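Beta-glucosidase (Pseudoalteromonas sp., PDB 3F95) is the extra C-terminal beta-sandwich domain of an exo-1,3/1,4-beta-glucanase, an enzyme that probably releases glucose from the ends of beta-glucan chains. Local coordinates at residues D5-V11 / D167-K173; H132-P137 / S175-L181; Y73-L79 / Q148-D152. All blocks are in the same frame, centred on the assembly; numbering follows the deposited sequence. Where two conformers were deposited one is given.

Interaction 1 (D5-V11 / D167-K173)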
ATOM      1  N   ASP A   5       0.915  -2.951 -20.315  1.00 30.63           N
ATOM      2  CA  ASP A   5       1.580  -1.832 -19.629  1.00 29.67           C
ATOM      3  C   ASP A   5       1.937  -2.114 -18.164  1.00 28.46           C
ATOM      4  O   ASP A   5       2.723  -1.371 -17.560  1.00 27.98           O
ATOM      5  CB  ASP A   5       0.673  -0.598 -19.628  1.00 30.42           C
ATOM      6  CG  ASP A   5       0.842   0.266 -20.859  1.00 32.13           C
ATOM      7  OD1 ASP A   5      -0.045   1.119 -21.066  1.00 35.03           O
ATOM      8  OD2 ASP A   5       1.836   0.105 -21.603  1.00 32.14           O
ATOM      9  N   SER A   6       1.338  -3.160 -17.593  1.00 26.18           N
ATOM     10  CA  SER A   6       1.283  -3.265 -16.137  1.00 24.66           C
ATOM     11  C   SER A   6       1.463  -4.676 -15.592  1.00 23.66           C
ATOM     12  O   SER A   6       1.255  -5.677 -16.296  1.00 23.54           O
ATOM     13  CB  SER A   6      -0.038  -2.675 -15.631  1.00 24.48           C
ATOM     14  OG  SER A   6      -1.140  -3.501 -15.982  1.00 27.92           O
ATOM     15  N   HIS A   7       1.862  -4.739 -14.327  1.00 21.23           N
ATOM     16  CA  HIS A   7       2.011  -5.998 -13.636  1.00 20.10           C
ATOM     17  C   HIS A   7       1.166  -5.919 -12.352  1.00 18.71           C
ATOM     18  O   HIS A   7       1.486  -5.139 -11.447  1.00 16.95           O
ATOM     19  CB  HIS A   7       3.473  -6.256 -13.316  1.00 20.76           C
ATOM     20  CG  HIS A   7       3.693  -7.502 -12.527  1.00 23.63           C
ATOM     21  ND1 HIS A   7       3.671  -8.756 -13.099  1.00 28.23           N
ATOM     22  CD2 HIS A   7       3.884  -7.694 -11.201  1.00 27.45           C
ATOM     23  CE1 HIS A   7       3.875  -9.669 -12.163  1.00 28.38           C
ATOM     24  NE2 HIS A   7       4.012  -9.050 -11.002  1.00 27.53           N
ATOM     25  N   PRO A   8       0.050  -6.671 -12.302  1.00 18.61           N
ATOM     26  CA  PRO A   8      -0.834  -6.576 -11.138  1.00 17.93           C
ATOM     27  C   PRO A   8      -0.193  -7.166  -9.884  1.00 16.94           C
ATOM     28  O   PRO A   8       0.534  -8.180  -9.961  1.00 16.38           O
ATOM     29  CB  PRO A   8      -2.064  -7.404 -11.562  1.00 18.34           C
ATOM     30  CG  PRO A   8      -1.426  -8.462 -12.486  1.00 19.73           C
ATOM     31  CD  PRO A   8      -0.500  -7.599 -13.317  1.00 19.13           C
ATOM     32  N   LEU A   9      -0.443  -6.515  -8.741  1.00 15.29           N
ATOM     33  CA  LEU A   9       0.009  -7.038  -7.445  1.00 14.76           C
ATOM     34  C   LEU A   9      -1.169  -7.379  -6.553  1.00 14.96           C
ATOM     35  O   LEU A   9      -1.155  -8.395  -5.824  1.00 15.10           O
ATOM     36  CB  LEU A   9       0.920  -6.030  -6.724  1.00 15.22           C
ATOM     37  CG  LEU A   9       2.217  -5.620  -7.465  1.00 15.92           C
ATOM     38  CD1 LEU A   9       2.958  -4.507  -6.711  1.00 18.49           C
ATOM     39  CD2 LEU A   9       3.143  -6.816  -7.698  1.00 17.84           C
ATOM     40  N   PHE A  10      -2.163  -6.492  -6.563  1.00 14.12           N
ATOM     41  CA  PHE A  10      -3.446  -6.772  -5.935  1.00 13.90           C
ATOM     42  C   PHE A  10      -4.557  -6.133  -6.738  1.00 14.51           C
ATOM     43  O   PHE A  10      -4.923  -4.990  -6.503  1.00 13.67           O
ATOM     44  CB  PHE A  10      -3.525  -6.341  -4.455  1.00 14.03           C
ATOM     45  CG  PHE A  10      -4.860  -6.640  -3.818  1.00 14.87           C
ATOM     46  CD1 PHE A  10      -5.144  -7.922  -3.314  1.00 16.60           C
ATOM     47  CD2 PHE A  10      -5.853  -5.663  -3.748  1.00 15.68           C
ATOM     48  CE1 PHE A  10      -6.407  -8.206  -2.745  1.00 18.50           C
ATOM     49  CE2 PHE A  10      -7.117  -5.947  -3.198  1.00 16.91           C
ATOM     50  CZ  PHE A  10      -7.389  -7.217  -2.696  1.00 16.65           C
ATOM     51  N   VAL A  11      -5.066  -6.879  -7.707  1.00 15.29           N
ATOM     52  CA  VAL A  11      -6.191  -6.410  -8.518  1.00 15.47           C
ATOM     53  C   VAL A  11      -7.306  -7.439  -8.357  1.00 15.88           C
ATOM     54  O   VAL A  11      -7.357  -8.480  -9.049  1.00 15.74           O
ATOM     55  CB  VAL A  11      -5.826  -6.140 -10.034  1.00 15.60           C
ATOM     56  CG1 VAL A  11      -7.049  -5.520 -10.755  1.00 16.66           C
ATOM     57  CG2 VAL A  11      -4.596  -5.191 -10.164  1.00 14.28           C
ATOM     58  N   ASP A 167      -6.702  -2.305  -6.320  1.00 13.87           N
ATOM     59  CA  ASP A 167      -6.221  -2.153  -7.695  1.00 14.64           C
ATOM     60  C   ASP A 167      -4.761  -1.697  -7.727  1.00 14.52           C
ATOM     61  O   ASP A 167      -4.398  -0.634  -8.310  1.00 16.35           O
ATOM     62  CB  ASP A 167      -7.119  -1.159  -8.466  1.00 15.46           C
ATOM     63  CG  ASP A 167      -8.529  -1.696  -8.764  1.00 18.62           C
ATOM     64  OD1 ASP A 167      -8.877  -2.867  -8.462  1.00 22.66           O
ATOM     65  OD2 ASP A 167      -9.317  -0.912  -9.344  1.00 21.42           O
ATOM     66  N   VAL A 168      -3.907  -2.471  -7.066  1.00 14.01           N
ATOM     67  CA  VAL A 168      -2.499  -2.124  -6.936  1.00 14.29           C
ATOM     68  C   VAL A 168      -1.725  -2.797  -8.038  1.00 14.86           C
ATOM     69  O   VAL A 168      -1.773  -4.033  -8.183  1.00 14.82           O
ATOM     70  CB  VAL A 168      -1.904  -2.585  -5.572  1.00 15.27           C
ATOM     71  CG1 VAL A 168      -0.495  -2.098  -5.421  1.00 13.74           C
ATOM     72  CG2 VAL A 168      -2.734  -2.028  -4.417  1.00 12.61           C
ATOM     73  N   ALA A 169      -1.001  -2.001  -8.825  1.00 14.85           N
ATOM     74  CA  ALA A 169      -0.227  -2.583  -9.932  1.00 15.01           C
ATOM     75  C   ALA A 169       0.992  -1.754 -10.268  1.00 16.69           C
ATOM     76  O   ALA A 169       0.977  -0.530 -10.067  1.00 16.67           O
ATOM     77  CB  ALA A 169      -1.129  -2.745 -11.179  1.00 15.30           C
ATOM     78  N   LEU A 170       2.061  -2.419 -10.747  1.00 17.40           N
ATOM     79  CA  LEU A 170       3.185  -1.708 -11.345  1.00 18.48           C
ATOM     80  C   LEU A 170       2.788  -1.355 -12.787  1.00 19.49           C
ATOM     81  O   LEU A 170       2.191  -2.175 -13.475  1.00 18.37           O
ATOM     82  CB  LEU A 170       4.456  -2.563 -11.306  1.00 19.14           C
ATOM     83  CG  LEU A 170       5.057  -2.856  -9.931  1.00 19.06           C
ATOM     84  CD1 LEU A 170       6.085  -3.975  -9.986  1.00 20.56           C
ATOM     85  CD2 LEU A 170       5.677  -1.594  -9.332  1.00 21.68           C
ATOM     86  N   THR A 171       3.093  -0.128 -13.218  1.00 20.16           N
ATOM     87  CA  THR A 171       2.733   0.316 -14.554  1.00 21.76           C
ATOM     88  C   THR A 171       3.812   1.217 -15.155  1.00 23.34           C
ATOM     89  O   THR A 171       4.535   1.914 -14.434  1.00 22.96           O
ATOM     90  CB  THR A 171       1.375   1.070 -14.576  1.00 21.54           C
ATOM     91  OG1 THR A 171       1.011   1.326 -15.939  1.00 22.98           O
ATOM     92  CG2 THR A 171       1.476   2.404 -13.839  1.00 19.91           C
ATOM     93  N   ILE A 172       3.903   1.218 -16.482  1.00 25.07           N
ATOM     94  CA  ILE A 172       4.878   2.089 -17.135  1.00 28.12           C
ATOM     95  C   ILE A 172       4.234   3.421 -17.456  1.00 30.21           C
ATOM     96  O   ILE A 172       4.938   4.400 -17.685  1.00 31.61           O
ATOM     97  CB  ILE A 172       5.545   1.451 -18.387  1.00 27.40           C
ATOM     98  CG1 ILE A 172       4.509   1.124 -19.466  1.00 28.36           C
ATOM     99  CG2 ILE A 172       6.320   0.223 -17.958  1.00 28.74           C
ATOM    100  CD1 ILE A 172       5.098   0.588 -20.757  1.00 27.22           C
ATOM    101  N   LYS A 173       2.899   3.425 -17.469  1.00 32.25           N
ATOM    102  CA  LYS A 173       2.114   4.648 -17.636  1.00 34.64           C
ATOM    103  C   LYS A 173       0.884   4.720 -16.723  1.00 34.70           C
ATOM    104  O   LYS A 173      -0.026   3.865 -16.804  1.00 35.37           O
ATOM    105  CB  LYS A 173       1.690   4.866 -19.103  1.00 35.17           C
ATOM    106  CG  LYS A 173       0.721   3.839 -19.665  1.00 36.78           C
ATOM    107  CD  LYS A 173      -0.448   4.537 -20.361  1.00 39.74           C
ATOM    108  CE  LYS A 173       0.038   5.488 -21.437  1.00 42.27           C
ATOM    109  NZ  LYS A 173      -1.010   6.475 -21.887  1.00 43.84           N
TER
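Val168 O is gripped twice, by Leu9 N at 2.9 Å and by Phe10 N at 3.0 Å. Val168 N gives its hydrogen back to Phe10 O at 2.8 Å. That donor stands 44° above the carbonyl plane. His7 and Leu170 exchange both backbone bonds, His7 N to Leu170 O at 2.7 Å, and Ile172 N closes the far end on Asp5 O. Pro8 stands opposite Ala169 in a non-hydrogen-bonded pair, where its missing N-H costs nothing. The doubled grip on Val168 O marks a classic beta bulge, and here the N-terminal strand turns a corner after running antiparallel to strand 161-171 in the larger sheet of the sandwich. On the buried face Leu9 CD1 lies 4.2 Å from Leu170 CG; Leu9 also packs on Leu71, and both leucines on Tyr73 and Met107, while the Phe10 ring meets Trp20 edge-to-face. Toward the surface, Asp5 OD1 rests 3.2 Å from Lys173 CG, which its chi1 of 66° places between backbone N and carbonyl carbon. The lysine then bends and leaves NZ 5.5 Å from OD1, beyond a salt bridge. The Val11 side chain crosses Asp167 at about a right angle, CG1 nearest OD1, while OD2 is salt-bridged to Lys91.

Interaction 2 (H132-P137 / S175-L181)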
ATOM      1  N   HIS A 132      -9.345   7.763  -4.629  1.00 15.93           N
ATOM      2  CA  HIS A 132      -8.493   8.388  -5.658  1.00 16.11           C
ATOM      3  C   HIS A 132      -7.499   7.382  -6.213  1.00 16.65           C
ATOM      4  O   HIS A 132      -7.001   6.512  -5.482  1.00 16.14           O
ATOM      5  CB  HIS A 132      -7.717   9.576  -5.108  1.00 16.21           C
ATOM      6  CG  HIS A 132      -8.610  10.603  -4.490  1.00 18.47           C
ATOM      7  ND1 HIS A 132      -9.309  11.521  -5.243  1.00 19.59           N
ATOM      8  CD2 HIS A 132      -8.975  10.809  -3.205  1.00 17.09           C
ATOM      9  CE1 HIS A 132     -10.053  12.266  -4.442  1.00 17.99           C
ATOM     10  NE2 HIS A 132      -9.872  11.853  -3.198  1.00 20.07           N
ATOM     11  N   THR A 133      -7.221   7.486  -7.503  1.00 15.62           N
ATOM     12  CA  THR A 133      -6.192   6.674  -8.113  1.00 16.42           C
ATOM     13  C   THR A 133      -4.863   7.427  -8.011  1.00 16.03           C
ATOM     14  O   THR A 133      -4.713   8.538  -8.538  1.00 16.50           O
ATOM     15  CB  THR A 133      -6.511   6.368  -9.587  1.00 16.02           C
ATOM     16  OG1 THR A 133      -7.803   5.775  -9.658  1.00 17.73           O
ATOM     17  CG2 THR A 133      -5.491   5.404 -10.153  1.00 18.00           C
ATOM     18  N   LEU A 134      -3.907   6.820  -7.310  1.00 15.60           N
ATOM     19  CA  LEU A 134      -2.604   7.442  -7.069  1.00 15.93           C
ATOM     20  C   LEU A 134      -1.539   6.743  -7.917  1.00 17.16           C
ATOM     21  O   LEU A 134      -1.454   5.495  -7.921  1.00 17.22           O
ATOM     22  CB  LEU A 134      -2.249   7.340  -5.573  1.00 15.74           C
ATOM     23  CG  LEU A 134      -3.223   7.937  -4.550  1.00 18.02           C
ATOM     24  CD1 LEU A 134      -2.695   7.705  -3.116  1.00 18.11           C
ATOM     25  CD2 LEU A 134      -3.419   9.469  -4.827  1.00 16.25           C
ATOM     26  N   ALA A 135      -0.764   7.524  -8.669  1.00 16.62           N
ATOM     27  CA  ALA A 135       0.364   6.992  -9.427  1.00 16.86           C
ATOM     28  C   ALA A 135       1.669   7.441  -8.768  1.00 17.50           C
ATOM     29  O   ALA A 135       1.902   8.625  -8.559  1.00 17.05           O
ATOM     30  CB  ALA A 135       0.298   7.400 -10.937  1.00 16.89           C
ATOM     31  N   ILE A 136       2.490   6.478  -8.370  1.00 16.85           N
ATOM     32  CA  ILE A 136       3.698   6.803  -7.609  1.00 17.59           C
ATOM     33  C   ILE A 136       4.967   6.513  -8.410  1.00 17.70           C
ATOM     34  O   ILE A 136       5.359   5.351  -8.558  1.00 16.76           O
ATOM     35  CB  ILE A 136       3.745   6.063  -6.240  1.00 17.88           C
ATOM     36  CG1 ILE A 136       2.478   6.396  -5.437  1.00 18.87           C
ATOM     37  CG2 ILE A 136       4.998   6.468  -5.493  1.00 16.63           C
ATOM     38  CD1 ILE A 136       2.240   5.510  -4.218  1.00 18.22           C
ATOM     39  N   PRO A 137       5.610   7.573  -8.936  1.00 18.02           N
ATOM     40  CA  PRO A 137       6.818   7.318  -9.727  1.00 18.60           C
ATOM     41  C   PRO A 137       7.847   6.636  -8.837  1.00 19.40           C
ATOM     42  O   PRO A 137       8.042   7.042  -7.687  1.00 17.47           O
ATOM     43  CB  PRO A 137       7.286   8.703 -10.165  1.00 19.37           C
ATOM     44  CG  PRO A 137       6.448   9.709  -9.370  1.00 19.17           C
ATOM     45  CD  PRO A 137       5.250   9.000  -8.839  1.00 18.50           C
ATOM     46  N   SER A 175      -2.648   5.704 -15.168  1.00 34.05           N
ATOM     47  CA  SER A 175      -3.974   5.792 -15.776  1.00 33.95           C
ATOM     48  C   SER A 175      -4.319   7.264 -15.992  1.00 32.89           C
ATOM     49  O   SER A 175      -3.748   8.143 -15.345  1.00 31.76           O
ATOM     50  CB  SER A 175      -5.024   5.147 -14.877  1.00 34.34           C
ATOM     51  OG  SER A 175      -5.230   5.934 -13.717  1.00 36.32           O
ATOM     52  N   ASP A 176      -5.261   7.525 -16.894  1.00 32.32           N
ATOM     53  CA  ASP A 176      -5.682   8.899 -17.172  1.00 31.75           C
ATOM     54  C   ASP A 176      -6.184   9.642 -15.939  1.00 30.82           C
ATOM     55  O   ASP A 176      -5.824  10.801 -15.723  1.00 31.88           O
ATOM     56  CB  ASP A 176      -6.766   8.923 -18.262  1.00 32.01           C
ATOM     57  CG  ASP A 176      -6.215   8.619 -19.644  1.00 33.42           C
ATOM     58  OD1 ASP A 176      -4.981   8.421 -19.784  1.00 32.35           O
ATOM     59  OD2 ASP A 176      -7.036   8.583 -20.594  1.00 35.01           O
ATOM     60  N   ASP A 177      -6.995   8.993 -15.115  1.00 29.59           N
ATOM     61  CA  ASP A 177      -7.560   9.792 -14.025  0.50 28.68           C
ATOM     62  C   ASP A 177      -6.700   9.772 -12.755  1.00 27.76           C
ATOM     63  O   ASP A 177      -7.103  10.265 -11.701  1.00 27.39           O
ATOM     64  CB  ASP A 177      -9.045   9.484 -13.789  0.50 28.76           C
ATOM     65  CG  ASP A 177      -9.961  10.242 -14.755  0.50 29.88           C
ATOM     66  OD1 ASP A 177     -11.193  10.187 -14.556  0.50 30.13           O
ATOM     67  OD2 ASP A 177      -9.463  10.895 -15.712  0.50 29.90           O
ATOM     68  N   SER A 178      -5.467   9.297 -12.903  1.00 25.46           N
ATOM     69  CA  SER A 178      -4.552   9.207 -11.765  1.00 23.02           C
ATOM     70  C   SER A 178      -3.956  10.547 -11.332  1.00 22.20           C
ATOM     71  O   SER A 178      -3.812  11.479 -12.136  1.00 21.23           O
ATOM     72  CB  SER A 178      -3.445   8.198 -12.048  1.00 22.93           C
ATOM     73  OG  SER A 178      -2.513   8.708 -12.984  1.00 22.43           O
ATOM     74  N   ILE A 179      -3.623  10.621 -10.049  1.00 20.06           N
ATOM     75  CA  ILE A 179      -2.915  11.739  -9.447  1.00 19.44           C
ATOM     76  C   ILE A 179      -1.506  11.242  -9.116  1.00 19.31           C
ATOM     77  O   ILE A 179      -1.352  10.260  -8.384  1.00 18.02           O
ATOM     78  CB  ILE A 179      -3.644  12.194  -8.166  1.00 19.86           C
ATOM     79  CG1 ILE A 179      -5.131  12.485  -8.463  1.00 20.85           C
ATOM     80  CG2 ILE A 179      -2.913  13.382  -7.475  1.00 20.36           C
ATOM     81  CD1 ILE A 179      -5.973  12.790  -7.188  1.00 19.85           C
ATOM     82  N   SER A 180      -0.487  11.887  -9.684  1.00 18.08           N
ATOM     83  CA  SER A 180       0.888  11.472  -9.463  0.50 17.88           C
ATOM     84  C   SER A 180       1.452  12.053  -8.159  1.00 18.15           C
ATOM     85  O   SER A 180       1.462  13.285  -7.950  1.00 17.69           O
ATOM     86  CB  SER A 180       1.758  11.824 -10.682  0.50 17.16           C
ATOM     87  OG  SER A 180       3.115  11.436 -10.483  0.50 19.26           O
ATOM     88  N   LEU A 181       1.907  11.163  -7.273  1.00 17.58           N
ATOM     89  CA  LEU A 181       2.640  11.579  -6.078  1.00 17.64           C
ATOM     90  C   LEU A 181       4.094  11.799  -6.464  1.00 18.01           C
ATOM     91  O   LEU A 181       4.974  10.982  -6.201  1.00 18.23           O
ATOM     92  CB  LEU A 181       2.513  10.558  -4.928  1.00 17.30           C
ATOM     93  CG  LEU A 181       1.082  10.242  -4.478  1.00 17.70           C
ATOM     94  CD1 LEU A 181       1.167   9.375  -3.216  1.00 16.87           C
ATOM     95  CD2 LEU A 181       0.304  11.546  -4.219  1.00 17.08           C
TER
HETATM   96  O   HOH W   1      -8.152   9.552  -9.163  1.00 25.15           O
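Leu181 and Ile136 lie side by side on the buried flank, Leu181 CD1 3.9 Å from Ile136 CG1 and 4.2 Å from Leu134 CD1. Three backbone bonds, each 2.8 Å, hold the parallel pair: Ile179 N to Thr133 O, Ala135 N to Ile179 O and Leu181 N to Ala135 O, the last more bent (150°). Pro137 finishes this tight end, its CD set 3.3 Å from Leu181 O. With a glycine here the lost ring would probably open a gap beside Leu181 O and let the strand end turn more freely. The other end is looser and wetter. A type I turn from Ser175 to Ser178 projects at Asp176 and Asp177, while Ser175 and Ser178 still touch Thr133; a water accepts from Thr133 N and donates to Asp177 O. Ser178 OG and N both bind Ser175 O, OG at 2.7 Å, pinning the turn. Thr133 OG1 sits beside the backbone N (chi1 -55°), which leaves CG2 anti to it and 3.6 Å from Ser175 OG. Strand 132-137 thus lies between strand 179-180 and antiparallel strand 87-94; helix 123-126 lays Leu125 and Met126 against Leu134, and Arg115 bonds to the carbonyl oxygens of Pro137 and Leu181.

Interaction 3 (Y73-L79 / Q148-D152)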
ATOM      1  N   TYR A  73       6.309  -9.349  -1.165  1.00 16.09           N
ATOM      2  CA  TYR A  73       6.667 -10.495  -1.981  1.00 17.96           C
ATOM      3  C   TYR A  73       7.035 -11.653  -1.041  1.00 19.39           C
ATOM      4  O   TYR A  73       7.692 -11.452  -0.019  1.00 20.33           O
ATOM      5  CB  TYR A  73       7.871 -10.145  -2.871  1.00 18.75           C
ATOM      6  CG  TYR A  73       7.588  -9.094  -3.934  1.00 17.88           C
ATOM      7  CD1 TYR A  73       7.126  -9.462  -5.192  1.00 19.47           C
ATOM      8  CD2 TYR A  73       7.813  -7.744  -3.684  1.00 21.12           C
ATOM      9  CE1 TYR A  73       6.875  -8.508  -6.176  1.00 20.64           C
ATOM     10  CE2 TYR A  73       7.570  -6.789  -4.671  1.00 20.39           C
ATOM     11  CZ  TYR A  73       7.096  -7.182  -5.907  1.00 20.98           C
ATOM     12  OH  TYR A  73       6.839  -6.219  -6.890  1.00 21.69           O
ATOM     13  N   LEU A  74       6.609 -12.857  -1.375  1.00 20.90           N
ATOM     14  CA  LEU A  74       6.889 -13.995  -0.498  1.00 23.43           C
ATOM     15  C   LEU A  74       8.397 -14.283  -0.397  1.00 25.01           C
ATOM     16  O   LEU A  74       8.897 -14.676   0.663  1.00 25.36           O
ATOM     17  CB  LEU A  74       6.012 -15.197  -0.864  1.00 24.01           C
ATOM     18  CG  LEU A  74       4.550 -14.970  -0.391  1.00 24.73           C
ATOM     19  CD1 LEU A  74       3.613 -16.046  -0.875  1.00 26.20           C
ATOM     20  CD2 LEU A  74       4.464 -14.849   1.132  1.00 27.31           C
ATOM     21  N   GLU A  75       9.129 -14.009  -1.480  1.00 26.57           N
ATOM     22  CA  GLU A  75      10.590 -13.971  -1.421  0.50 27.85           C
ATOM     23  C   GLU A  75      11.064 -12.718  -2.132  1.00 28.75           C
ATOM     24  O   GLU A  75      10.415 -12.295  -3.077  1.00 29.08           O
ATOM     25  CB  GLU A  75      11.201 -15.212  -2.069  0.50 27.89           C
ATOM     26  CG  GLU A  75      10.827 -15.406  -3.522  0.50 28.26           C
ATOM     27  CD  GLU A  75      11.591 -16.537  -4.175  0.50 29.27           C
ATOM     28  OE1 GLU A  75      11.951 -16.385  -5.361  0.50 29.75           O
ATOM     29  OE2 GLU A  75      11.829 -17.572  -3.510  0.50 29.60           O
ATOM     30  N   PRO A  76      12.176 -12.109  -1.662  1.00 29.88           N
ATOM     31  CA  PRO A  76      12.749 -10.948  -2.342  1.00 30.11           C
ATOM     32  C   PRO A  76      12.781 -11.124  -3.865  1.00 30.27           C
ATOM     33  O   PRO A  76      13.210 -12.164  -4.382  1.00 29.67           O
ATOM     34  CB  PRO A  76      14.173 -10.856  -1.780  1.00 30.09           C
ATOM     35  CG  PRO A  76      14.289 -11.922  -0.682  1.00 30.52           C
ATOM     36  CD  PRO A  76      12.916 -12.451  -0.431  1.00 30.03           C
ATOM     37  N   THR A  77      12.331 -10.085  -4.557  1.00 30.07           N
ATOM     38  CA  THR A  77      12.124 -10.111  -5.983  1.00 30.35           C
ATOM     39  C   THR A  77      12.703  -8.814  -6.552  1.00 30.66           C
ATOM     40  O   THR A  77      12.251  -7.737  -6.191  1.00 29.80           O
ATOM     41  CB  THR A  77      10.612 -10.211  -6.268  1.00 30.34           C
ATOM     42  OG1 THR A  77      10.094 -11.394  -5.646  1.00 31.56           O
ATOM     43  CG2 THR A  77      10.303 -10.239  -7.773  1.00 30.04           C
ATOM     44  N   PRO A  78      13.731  -8.909  -7.409  1.00 31.17           N
ATOM     45  CA  PRO A  78      14.299  -7.689  -7.995  1.00 31.73           C
ATOM     46  C   PRO A  78      13.270  -6.987  -8.877  1.00 31.26           C
ATOM     47  O   PRO A  78      12.500  -7.650  -9.565  1.00 31.48           O
ATOM     48  CB  PRO A  78      15.452  -8.215  -8.866  1.00 31.79           C
ATOM     49  CG  PRO A  78      15.753  -9.583  -8.329  1.00 32.48           C
ATOM     50  CD  PRO A  78      14.420 -10.119  -7.887  1.00 31.93           C
ATOM     51  N   LEU A  79      13.253  -5.661  -8.833  1.00 31.29           N
ATOM     52  CA  LEU A  79      12.389  -4.877  -9.698  1.00 31.27           C
ATOM     53  C   LEU A  79      12.691  -5.155 -11.175  1.00 30.99           C
ATOM     54  O   LEU A  79      13.842  -5.040 -11.629  1.00 30.75           O
ATOM     55  CB  LEU A  79      12.536  -3.384  -9.382  1.00 31.50           C
ATOM     56  CG  LEU A  79      11.728  -2.376 -10.200  1.00 31.86           C
ATOM     57  CD1 LEU A  79      10.234  -2.503  -9.912  1.00 32.88           C
ATOM     58  CD2 LEU A  79      12.241  -0.944  -9.920  1.00 32.68           C
ATOM     59  N   GLN A 148      18.470  -4.342  -2.904  1.00 36.89           N
ATOM     60  CA  GLN A 148      18.048  -4.347  -4.295  1.00 36.23           C
ATOM     61  C   GLN A 148      16.863  -5.296  -4.587  1.00 34.74           C
ATOM     62  O   GLN A 148      15.917  -4.881  -5.243  1.00 34.95           O
ATOM     63  CB  GLN A 148      19.228  -4.627  -5.233  1.00 37.26           C
ATOM     64  CG  GLN A 148      19.022  -4.154  -6.670  1.00 40.10           C
ATOM     65  CD  GLN A 148      19.266  -2.652  -6.845  1.00 44.13           C
ATOM     66  OE1 GLN A 148      18.543  -1.976  -7.582  1.00 46.10           O
ATOM     67  NE2 GLN A 148      20.284  -2.128  -6.161  1.00 45.59           N
ATOM     68  N   PRO A 149      16.915  -6.570  -4.137  1.00 33.03           N
ATOM     69  CA  PRO A 149      15.670  -7.357  -4.272  1.00 31.17           C
ATOM     70  C   PRO A 149      14.566  -6.750  -3.395  1.00 28.97           C
ATOM     71  O   PRO A 149      14.830  -6.344  -2.272  1.00 27.98           O
ATOM     72  CB  PRO A 149      16.054  -8.744  -3.737  1.00 31.54           C
ATOM     73  CG  PRO A 149      17.542  -8.783  -3.821  1.00 33.09           C
ATOM     74  CD  PRO A 149      17.996  -7.371  -3.542  1.00 33.35           C
ATOM     75  N   ILE A 150      13.348  -6.683  -3.921  1.00 26.41           N
ATOM     76  CA  ILE A 150      12.252  -6.010  -3.224  1.00 24.32           C
ATOM     77  C   ILE A 150      11.515  -6.990  -2.298  1.00 23.23           C
ATOM     78  O   ILE A 150      11.167  -8.095  -2.709  1.00 22.69           O
ATOM     79  CB  ILE A 150      11.255  -5.376  -4.230  1.00 23.89           C
ATOM     80  CG1 ILE A 150      11.984  -4.483  -5.248  1.00 22.29           C
ATOM     81  CG2 ILE A 150      10.104  -4.633  -3.504  1.00 24.23           C
ATOM     82  CD1 ILE A 150      12.773  -3.320  -4.669  1.00 23.80           C
ATOM     83  N   THR A 151      11.284  -6.569  -1.058  1.00 22.61           N
ATOM     84  CA  THR A 151      10.454  -7.342  -0.132  1.00 23.16           C
ATOM     85  C   THR A 151       9.045  -6.754   0.035  1.00 21.75           C
ATOM     86  O   THR A 151       8.064  -7.478  -0.050  1.00 22.21           O
ATOM     87  CB  THR A 151      11.152  -7.524   1.224  1.00 24.08           C
ATOM     88  OG1 THR A 151      12.249  -8.441   1.052  1.00 26.32           O
ATOM     89  CG2 THR A 151      10.187  -8.105   2.249  1.00 25.74           C
ATOM     90  N   ASP A 152       8.955  -5.458   0.294  1.00 20.43           N
ATOM     91  CA  ASP A 152       7.653  -4.802   0.472  1.00 19.48           C
ATOM     92  C   ASP A 152       7.374  -3.900  -0.749  1.00 18.33           C
ATOM     93  O   ASP A 152       8.059  -2.873  -0.937  1.00 18.39           O
ATOM     94  CB  ASP A 152       7.664  -3.957   1.765  1.00 19.24           C
ATOM     95  CG  ASP A 152       7.642  -4.796   3.053  1.00 22.36           C
ATOM     96  OD1 ASP A 152       7.427  -6.050   3.025  1.00 17.34           O
ATOM     97  OD2 ASP A 152       7.830  -4.154   4.123  1.00 26.55           O
TER
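Thr77 and Ile150 trade both backbone bonds, Thr77 N to Ile150 O at 3.0 Å and Ile150 N to Thr77 O at 2.7 Å. The second is far from a lone-pair direction, since its donor sits 64° out of the carbonyl plane, above it. Ile150 O takes a further, weaker approach from the CA-H of Pro76, with Pro76 CA 3.3 Å away. Round the corner at Leu74 and Glu75, Tyr73 N donates to Thr151 O at 2.8 Å. The turn has its own clasp: Thr77 OG1 donates to Glu75 O at 2.7 Å and also has a weak bond with Asn17 ND2. Leu74 N has a weak bond with Asn17 OD1, and the backbones of the two residues are also hydrogen-bonded. Pro76, Pro78 and Pro149 bring no N-H, which lowers the number of donors that need a mate on this exposed stretch. The rings of Pro76 and Pro149 press together instead, CB to CB at 3.4 Å, tighter than ordinary van der Waals contact. Deeper down, Ile150 runs alongside the Tyr73 ring and sets CG2 3.5 Å from Tyr73 CE2. That methyl stands anti to the backbone N, while CG1 (chi1 -52°) sits beside the N, against Thr77 O, and also reaches Leu79. Thr77 CB lies over one face of the same ring, 3.7 Å above its plane and offset toward the rim. On the other side of strand 149-158, Thr151 and Asp152 both face Cys108 in a classic beta bulge, and the Asp152 carboxylate is held by a salt bridge to Arg155. One bent strand thus pairs antiparallel with both 67-73 and 76-78, an interior strand with 102-108 on its other side, in a beta-sandwich consistent with the galactose-binding-like family.

Interactions 1 and 2 adjoin in the sequence and reach the same mixed sheet, their centres about 12 Å apart; strand 87-94 pairs with both 161-171 and 132-137 and so ties the two. Interaction 3 belongs to the opposing antiparallel sheet, about 16 Å from interaction 1 between centres, and the two meet across the sandwich: Tyr73 OH packs 3.8 Å from Leu9 CD2 and 3.9 Å from Leu170 CD1. Interactions 2 and 3 do not touch, with nearest atoms about 9 Å apart. The disulfide Cys140-Cys183 joins the chain just beyond both segments of interaction 2. The glycoside hydrolase family 3 domains of the enzyme are not part of this chain.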